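Adenine phosphoribosyltransferase (Giardia intestinalis, PDB 1L1Q) catalyses the transfer of a phosphoribosyl group to adenine, forming AMP in purine salvage. Local coordinates at residues Gly144-Pro147 / Glu148-Tyr151. Sequence-based numbering, arbitrary orientation.
Sequences GVKP and ENIY
With CG1 of Val145 set opposite the backbone N (chi1 -177°) and CG1 of Ile150 set beside its own N (chi1 -60°), the Val145 methyl CG1 and the Ile150 methylene CG1 meet across a type I beta turn, 3.7 Å apart. The turn has Pro147 and Glu148 at its corners and belongs to a beta-alpha-beta crossover of the phosphoribosyltransferase fold: helix 131-142 ends in a Schellman motif at Gly144, and the chain then swings round into strand 150-154, parallel to strand 120-124. Its closing bond runs from Asn149 N to Lys146 O, 2.7 Å long and fairly straight (154° at the hydrogen). A second, weak bond from Ile150 N to Pro147 O (3.4 Å) continues the tight winding into the start of the strand. Val145 and Ile150 are buried beneath the turn, Val145 against Leu114 and Val120, Ile150 against Ile137 of the helix and Leu122. The outer side is polar and more exposed. Glu148, bent at chi2, folds its carboxylate back alongside the proline ring, bringing OE2 to 3.2 Å from Pro147 CD and 3.5 Å from Lys146 CB; these are van der Waals contacts. The extended lysine chain carries NZ away, leaving it 5.5 Å from Glu148 OE1, too far for a salt bridge, although the opposite charges may still attract. Arg173 NH1 hydrogen-bonds to Ile150 O at the start of the strand and, weakly, to Pro147 O. The Asn149 amide lies beside the lysine chain, pointing the same way, and one water spans the mouth of the turn, accepting from Lys146 N and from Asn149 ND2, each at 2.9 Å.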
loop_
_atom_site.group_PDB
_atom_site.type_symbol
_atom_site.label_atom_id
_atom_site.label_comp_id
_atom_site.label_asym_id
_atom_site.label_seq_id
_atom_site.Cartn_x
_atom_site.Cartn_y
_atom_site.Cartn_z
ATOM N N GLY A 144 20.605 9.281 -5.665
ATOM C CA GLY A 144 21.529 9.951 -4.769
ATOM C C GLY A 144 21.768 9.331 -3.406
ATOM O O GLY A 144 22.618 9.825 -2.658
ATOM N N VAL A 145 21.042 8.269 -3.062
ATOM C CA VAL A 145 21.243 7.645 -1.753
ATOM C C VAL A 145 22.579 6.910 -1.736
ATOM O O VAL A 145 22.912 6.206 -2.692
ATOM C CB VAL A 145 20.118 6.637 -1.421
ATOM C CG1 VAL A 145 20.321 6.062 -0.023
ATOM C CG2 VAL A 145 18.760 7.317 -1.526
ATOM N N LYS A 146 23.336 7.067 -0.653
ATOM C CA LYS A 146 24.634 6.409 -0.543
ATOM C C LYS A 146 24.506 4.916 -0.240
ATOM O O LYS A 146 23.678 4.505 0.573
ATOM C CB LYS A 146 25.473 7.090 0.540
ATOM C CG LYS A 146 25.750 8.553 0.278
ATOM C CD LYS A 146 26.511 9.157 1.444
ATOM C CE LYS A 146 26.763 10.647 1.276
ATOM N NZ LYS A 146 27.386 11.210 2.515
ATOM N N PRO A 147 25.341 4.080 -0.889
ATOM C CA PRO A 147 25.289 2.636 -0.665
ATOM C C PRO A 147 25.256 2.229 0.804
ATOM O O PRO A 147 24.457 1.382 1.197
ATOM C CB PRO A 147 26.544 2.130 -1.384
ATOM C CG PRO A 147 26.664 3.081 -2.528
ATOM C CD PRO A 147 26.403 4.417 -1.854
ATOM N N GLU A 148 26.100 2.847 1.623
ATOM C CA GLU A 148 26.138 2.493 3.040
ATOM C C GLU A 148 24.912 2.981 3.812
ATOM O O GLU A 148 24.779 2.686 5.000
ATOM C CB GLU A 148 27.399 3.052 3.708
ATOM C CG GLU A 148 28.522 3.405 2.747
ATOM C CD GLU A 148 28.292 4.735 2.052
ATOM O OE1 GLU A 148 28.333 5.782 2.737
ATOM O OE2 GLU A 148 28.070 4.734 0.824
ATOM N N ASN A 149 24.028 3.724 3.149
ATOM C CA ASN A 149 22.831 4.234 3.823
ATOM C C ASN A 149 21.539 3.544 3.391
ATOM O O ASN A 149 20.450 4.122 3.476
ATOM C CB ASN A 149 22.695 5.754 3.630
ATOM C CG ASN A 149 23.730 6.542 4.424
ATOM O OD1 ASN A 149 24.133 6.135 5.515
ATOM N ND2 ASN A 149 24.148 7.682 3.888
ATOM N N ILE A 150 21.665 2.297 2.945
ATOM C CA ILE A 150 20.513 1.522 2.514
ATOM C C ILE A 150 20.395 0.257 3.341
ATOM O O ILE A 150 21.366 -0.495 3.492
ATOM C CB ILE A 150 20.634 1.120 1.029
ATOM C CG1 ILE A 150 20.727 2.377 0.158
ATOM C CG2 ILE A 150 19.442 0.265 0.616
ATOM C CD1 ILE A 150 20.926 2.086 -1.301
ATOM N N TYR A 151 19.200 0.035 3.879
ATOM C CA TYR A 151 18.902 -1.146 4.681
ATOM C C TYR A 151 17.716 -1.838 4.033
ATOM O O TYR A 151 16.885 -1.186 3.402
ATOM C CB TYR A 151 18.533 -0.757 6.111
ATOM C CG TYR A 151 19.659 -0.122 6.872
ATOM C CD1 TYR A 151 20.055 1.190 6.608
ATOM C CD2 TYR A 151 20.346 -0.834 7.848
ATOM C CE1 TYR A 151 21.116 1.779 7.306
ATOM C CE2 TYR A 151 21.406 -0.255 8.550
ATOM C CZ TYR A 151 21.785 1.043 8.276
ATOM O OH TYR A 151 22.840 1.599 8.970
HETATM O O HOH W 1 22.627 8.684 1.622
#